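Local coordinates for protein interacting with Hsp90 1 (Saccharomyces cerevisiae, PDB 4CGU), which takes part in pre-rRNA processing and is required for the interaction of NOP58 with snoRNA, this chain being its C-terminal CS domain, at residues M85-I99 / I124-I136. Sequence-based numbering, arbitrary orientation.
Sequences MKRFKGAAYKLRILI and INGKLSIPLPRDI
Asp135 receives the guanidinium of Arg87 in a two-pronged salt bridge at one end of the interface between the two antiparallel sheets of this CS-domain beta sandwich. The better-aligned prong runs from Arg87 NH2 to Asp135 OD2, modelled very short at 2.5 Å, a length to be taken with caution, and nearly straight; the other, from NH1 to OD1, is weak. Guanidinium and carboxylate planes are turned 46° apart, so the two groups meet skewed rather than coplanar. Bends at chi2 and chi3 (-71° and -76°) fold the Arg87 chain back, bringing its guanidinium to the carboxylate, while Asp135 sits in the type I turn from Pro133 to Ile136. The turn also brings Ile136 CD1 over one guanidinium face, 3.7 Å from Arg87 NE, and against the CB atoms of Lys94 and Leu95. Lys94 and Leu95 both face Ile158 in a classic beta bulge beside strand 153-157.

Further in, Leu95 CD2 and Pro133 CD meet tip to tip at 3.6 Å. Selenomethionine Met85, bent at chi3, lays its CE against the same proline carbon and its SE alongside Ile130 CG2. Ile97 CD1 reaches Ile130 CG2 at 3.8 Å as the two side chains slide past each other, and the Ile97 side chain crosses that of Leu132 at about a right angle, CD1 against CD2. Val83 of strand 81-87 packs on both Ile97 and Ile130, extending this apolar layer. Lys86, Tyr93 and Arg96, from the first hairpin, hydrogen-bond to the backbone of another protein's chain, whereas Leu95, Ile97 and Ile99 point toward the 124-136 segment. Ile99 closes the row: its CD1 meets Ile124 CG1 tip to tip at 3.5 Å, and its other branch, CG2, lies 3.6 Å from Leu128 CD2.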
loop_
_atom_site.group_PDB
_atom_site.type_symbol
_atom_site.label_atom_id
_atom_site.label_comp_id
_atom_site.label_asym_id
_atom_site.label_seq_id
_atom_site.Cartn_x
_atom_site.Cartn_y
_atom_site.Cartn_z
HETATM N N MSE B 85 16.513 -5.385 -15.056
HETATM C CA MSE B 85 15.518 -6.105 -14.289
HETATM C C MSE B 85 15.988 -7.534 -14.093
HETATM O O MSE B 85 16.645 -8.103 -14.963
HETATM C CB MSE B 85 14.158 -6.040 -14.993
HETATM C CG MSE B 85 13.586 -4.619 -15.032
HETATM SE SE MSE B 85 11.983 -4.371 -16.113
HETATM C CE MSE B 85 10.690 -5.156 -14.921
ATOM N N LYS B 86 15.681 -8.100 -12.933
ATOM C CA LYS B 86 16.083 -9.463 -12.617
ATOM C C LYS B 86 14.984 -10.151 -11.820
ATOM O O LYS B 86 14.429 -9.563 -10.894
ATOM C CB LYS B 86 17.385 -9.460 -11.817
ATOM C CG LYS B 86 17.892 -10.846 -11.450
ATOM C CD LYS B 86 19.198 -10.764 -10.679
ATOM C CE LYS B 86 19.645 -12.131 -10.173
ATOM N NZ LYS B 86 20.787 -12.026 -9.206
ATOM N N ARG B 87 14.674 -11.392 -12.186
ATOM C CA ARG B 87 13.622 -12.155 -11.525
ATOM C C ARG B 87 14.189 -13.091 -10.468
ATOM O O ARG B 87 15.341 -13.506 -10.548
ATOM C CB ARG B 87 12.799 -12.950 -12.546
ATOM C CG ARG B 87 11.915 -12.088 -13.431
ATOM C CD ARG B 87 10.746 -11.504 -12.658
ATOM N NE ARG B 87 9.703 -12.498 -12.414
ATOM C CZ ARG B 87 8.686 -12.741 -13.237
ATOM N NH1 ARG B 87 8.561 -12.058 -14.370
ATOM N NH2 ARG B 87 7.792 -13.671 -12.924
ATOM N N PHE B 88 13.369 -13.419 -9.478
ATOM C CA PHE B 88 13.803 -14.246 -8.361
ATOM C C PHE B 88 12.766 -15.322 -8.062
ATOM O O PHE B 88 11.568 -15.111 -8.246
ATOM C CB PHE B 88 14.017 -13.390 -7.108
ATOM C CG PHE B 88 15.196 -12.459 -7.194
ATOM C CD1 PHE B 88 15.070 -11.206 -7.774
ATOM C CD2 PHE B 88 16.427 -12.831 -6.677
ATOM C CE1 PHE B 88 16.149 -10.351 -7.848
ATOM C CE2 PHE B 88 17.508 -11.977 -6.747
ATOM C CZ PHE B 88 17.372 -10.736 -7.336
ATOM N N LYS B 89 13.239 -16.472 -7.595
ATOM C CA LYS B 89 12.363 -17.556 -7.163
ATOM C C LYS B 89 12.589 -17.822 -5.678
ATOM O O LYS B 89 13.706 -17.685 -5.186
ATOM C CB LYS B 89 12.652 -18.829 -7.961
ATOM C CG LYS B 89 12.460 -18.688 -9.462
ATOM C CD LYS B 89 12.888 -19.950 -10.195
ATOM C CE LYS B 89 12.622 -19.828 -11.683
ATOM N NZ LYS B 89 13.019 -21.059 -12.416
ATOM N N GLY B 90 11.524 -18.192 -4.973
ATOM C CA GLY B 90 11.606 -18.542 -3.564
ATOM C C GLY B 90 12.114 -17.442 -2.642
ATOM O O GLY B 90 12.738 -17.718 -1.617
ATOM N N ALA B 91 11.846 -16.189 -3.000
ATOM C CA ALA B 91 12.255 -15.059 -2.171
ATOM C C ALA B 91 11.062 -14.177 -1.795
ATOM O O ALA B 91 9.961 -14.350 -2.320
ATOM C CB ALA B 91 13.337 -14.238 -2.876
ATOM N N ALA B 92 11.287 -13.234 -0.885
ATOM C CA ALA B 92 10.231 -12.334 -0.434
ATOM C C ALA B 92 9.732 -11.447 -1.573
ATOM O O ALA B 92 8.603 -10.960 -1.554
ATOM C CB ALA B 92 10.721 -11.490 0.738
ATOM N N TYR B 93 10.584 -11.247 -2.572
ATOM C CA TYR B 93 10.222 -10.485 -3.760
ATOM C C TYR B 93 10.412 -11.362 -4.991
ATOM O O TYR B 93 11.123 -12.361 -4.939
ATOM C CB TYR B 93 11.085 -9.226 -3.863
ATOM C CG TYR B 93 12.539 -9.470 -3.524
ATOM C CD1 TYR B 93 13.414 -9.992 -4.468
ATOM C CD2 TYR B 93 13.033 -9.195 -2.254
ATOM C CE1 TYR B 93 14.741 -10.223 -4.160
ATOM C CE2 TYR B 93 14.362 -9.420 -1.941
ATOM C CZ TYR B 93 15.210 -9.934 -2.901
ATOM O OH TYR B 93 16.533 -10.164 -2.605
ATOM N N LYS B 94 9.764 -10.991 -6.090
ATOM C CA LYS B 94 9.871 -11.733 -7.339
ATOM C C LYS B 94 10.762 -10.997 -8.326
ATOM O O LYS B 94 11.359 -11.603 -9.219
ATOM C CB LYS B 94 8.493 -11.910 -7.973
ATOM C CG LYS B 94 7.478 -12.634 -7.104
ATOM C CD LYS B 94 7.945 -14.034 -6.774
ATOM C CE LYS B 94 6.912 -14.779 -5.936
ATOM N NZ LYS B 94 7.404 -16.131 -5.536
ATOM N N LEU B 95 10.844 -9.682 -8.167
ATOM C CA LEU B 95 11.477 -8.837 -9.166
ATOM C C LEU B 95 12.346 -7.773 -8.517
ATOM O O LEU B 95 11.941 -7.139 -7.537
ATOM C CB LEU B 95 10.400 -8.162 -10.022
ATOM C CG LEU B 95 10.874 -7.136 -11.047
ATOM C CD1 LEU B 95 11.618 -7.810 -12.203
ATOM C CD2 LEU B 95 9.703 -6.306 -11.550
ATOM N N ARG B 96 13.542 -7.583 -9.069
ATOM C CA ARG B 96 14.368 -6.435 -8.724
ATOM C C ARG B 96 14.619 -5.562 -9.951
ATOM O O ARG B 96 14.990 -6.059 -11.011
ATOM C CB ARG B 96 15.707 -6.865 -8.131
ATOM C CG ARG B 96 16.611 -5.684 -7.802
ATOM C CD ARG B 96 18.025 -6.124 -7.486
ATOM N NE ARG B 96 18.750 -6.555 -8.679
ATOM C CZ ARG B 96 19.843 -7.310 -8.645
ATOM N NH1 ARG B 96 20.325 -7.723 -7.479
ATOM N NH2 ARG B 96 20.451 -7.662 -9.772
ATOM N N ILE B 97 14.414 -4.258 -9.794
ATOM C CA ILE B 97 14.690 -3.286 -10.842
ATOM C C ILE B 97 15.823 -2.378 -10.387
ATOM O O ILE B 97 15.771 -1.831 -9.290
ATOM C CB ILE B 97 13.458 -2.412 -11.113
ATOM C CG1 ILE B 97 12.225 -3.296 -11.316
ATOM C CG2 ILE B 97 13.694 -1.494 -12.312
ATOM C CD1 ILE B 97 10.929 -2.534 -11.293
ATOM N N LEU B 98 16.847 -2.238 -11.223
ATOM C CA LEU B 98 17.928 -1.287 -10.994
ATOM C C LEU B 98 17.811 -0.130 -11.964
ATOM O O LEU B 98 17.797 -0.325 -13.181
ATOM C CB LEU B 98 19.293 -1.949 -11.198
ATOM C CG LEU B 98 19.630 -3.178 -10.360
ATOM C CD1 LEU B 98 21.102 -3.543 -10.503
ATOM C CD2 LEU B 98 19.284 -2.923 -8.913
ATOM N N ILE B 99 17.723 1.081 -11.430
ATOM C CA ILE B 99 17.729 2.264 -12.271
ATOM C C ILE B 99 18.991 3.051 -11.971
ATOM O O ILE B 99 19.206 3.485 -10.843
ATOM C CB ILE B 99 16.505 3.150 -12.025
ATOM C CG1 ILE B 99 15.219 2.346 -12.240
ATOM C CG2 ILE B 99 16.557 4.385 -12.929
ATOM C CD1 ILE B 99 13.978 3.193 -12.263
ATOM N N ILE B 124 8.484 6.539 -12.257
ATOM C CA ILE B 124 9.627 6.930 -11.439
ATOM C C ILE B 124 9.746 8.448 -11.380
ATOM O O ILE B 124 9.823 9.032 -10.300
ATOM C CB ILE B 124 10.932 6.302 -11.969
ATOM C CG1 ILE B 124 10.824 4.776 -11.930
ATOM C CG2 ILE B 124 12.140 6.780 -11.156
ATOM C CD1 ILE B 124 10.616 4.196 -10.530
ATOM N N ASN B 125 9.763 9.075 -12.550
ATOM C CA ASN B 125 9.610 10.522 -12.662
ATOM C C ASN B 125 9.050 10.899 -14.025
ATOM O O ASN B 125 8.475 10.058 -14.713
ATOM C CB ASN B 125 10.913 11.277 -12.351
ATOM C CG ASN B 125 12.104 10.792 -13.172
ATOM O OD1 ASN B 125 11.964 10.351 -14.314
ATOM N ND2 ASN B 125 13.293 10.890 -12.582
ATOM N N GLY B 126 9.210 12.161 -14.407
ATOM C CA GLY B 126 8.693 12.644 -15.675
ATOM C C GLY B 126 9.232 11.866 -16.858
ATOM O O GLY B 126 8.509 11.576 -17.812
ATOM N N LYS B 127 10.510 11.513 -16.784
ATOM C CA LYS B 127 11.169 10.784 -17.857
ATOM C C LYS B 127 10.804 9.302 -17.876
ATOM O O LYS B 127 10.517 8.741 -18.933
ATOM C CB LYS B 127 12.690 10.931 -17.734
ATOM N N LEU B 128 10.792 8.679 -16.702
ATOM C CA LEU B 128 10.905 7.225 -16.626
ATOM C C LEU B 128 9.704 6.481 -16.034
ATOM O O LEU B 128 9.133 6.895 -15.027
ATOM C CB LEU B 128 12.179 6.869 -15.857
ATOM C CG LEU B 128 12.716 5.443 -15.940
ATOM C CD1 LEU B 128 12.728 4.949 -17.370
ATOM C CD2 LEU B 128 14.117 5.413 -15.370
ATOM N N SER B 129 9.335 5.376 -16.675
ATOM C CA SER B 129 8.271 4.511 -16.179
ATOM C C SER B 129 8.616 3.046 -16.427
ATOM O O SER B 129 9.099 2.685 -17.500
ATOM C CB SER B 129 6.941 4.848 -16.848
ATOM O OG SER B 129 6.928 4.408 -18.196
ATOM N N ILE B 130 8.366 2.209 -15.428
ATOM C CA ILE B 130 8.634 0.785 -15.525
ATOM C C ILE B 130 7.322 0.027 -15.455
ATOM O O ILE B 130 6.749 -0.136 -14.371
ATOM C CB ILE B 130 9.496 0.290 -14.350
ATOM C CG1 ILE B 130 10.552 1.329 -13.971
ATOM C CG2 ILE B 130 10.127 -1.067 -14.677
ATOM C CD1 ILE B 130 11.677 1.435 -14.960
ATOM N N PRO B 131 6.820 -0.423 -16.609
ATOM C CA PRO B 131 5.688 -1.347 -16.556
ATOM C C PRO B 131 6.154 -2.604 -15.844
ATOM O O PRO B 131 7.299 -3.004 -16.026
ATOM C CB PRO B 131 5.411 -1.646 -18.032
ATOM C CG PRO B 131 5.967 -0.475 -18.768
ATOM C CD PRO B 131 7.178 -0.052 -17.987
ATOM N N LEU B 132 5.300 -3.203 -15.023
ATOM C CA LEU B 132 5.699 -4.383 -14.271
ATOM C C LEU B 132 5.214 -5.634 -14.987
ATOM O O LEU B 132 4.155 -5.611 -15.612
ATOM C CB LEU B 132 5.140 -4.322 -12.849
ATOM C CG LEU B 132 5.528 -3.081 -12.037
ATOM C CD1 LEU B 132 5.007 -3.205 -10.617
ATOM C CD2 LEU B 132 7.037 -2.869 -12.037
ATOM N N PRO B 133 5.991 -6.727 -14.906
ATOM C CA PRO B 133 5.618 -7.993 -15.544
ATOM C C PRO B 133 4.219 -8.404 -15.102
ATOM O O PRO B 133 3.875 -8.224 -13.936
ATOM C CB PRO B 133 6.652 -8.979 -14.998
ATOM C CG PRO B 133 7.808 -8.134 -14.599
ATOM C CD PRO B 133 7.218 -6.854 -14.104
ATOM N N ARG B 134 3.426 -8.935 -16.025
ATOM C CA ARG B 134 2.019 -9.202 -15.759
ATOM C C ARG B 134 1.801 -10.463 -14.932
ATOM O O ARG B 134 0.713 -10.679 -14.401
ATOM C CB ARG B 134 1.239 -9.293 -17.072
ATOM C CG ARG B 134 1.761 -10.357 -18.018
ATOM C CD ARG B 134 1.041 -10.305 -19.346
ATOM N NE ARG B 134 0.996 -8.946 -19.873
ATOM C CZ ARG B 134 0.678 -8.643 -21.126
ATOM N NH1 ARG B 134 0.385 -9.609 -21.986
ATOM N NH2 ARG B 134 0.658 -7.378 -21.520
ATOM N N ASP B 135 2.835 -11.289 -14.814
ATOM C CA ASP B 135 2.716 -12.559 -14.100
ATOM C C ASP B 135 3.085 -12.448 -12.623
ATOM O O ASP B 135 3.328 -13.457 -11.964
ATOM C CB ASP B 135 3.590 -13.630 -14.759
ATOM C CG ASP B 135 5.076 -13.372 -14.570
ATOM O OD1 ASP B 135 5.515 -12.220 -14.762
ATOM O OD2 ASP B 135 5.805 -14.324 -14.222
ATOM N N ILE B 136 3.130 -11.224 -12.105
ATOM C CA ILE B 136 3.517 -10.991 -10.716
ATOM C C ILE B 136 2.398 -10.324 -9.920
ATOM O O ILE B 136 1.806 -9.349 -10.376
ATOM C CB ILE B 136 4.784 -10.112 -10.640
ATOM C CG1 ILE B 136 6.033 -10.953 -10.891
ATOM C CG2 ILE B 136 4.900 -9.426 -9.294
ATOM C CD1 ILE B 136 7.300 -10.133 -10.937
#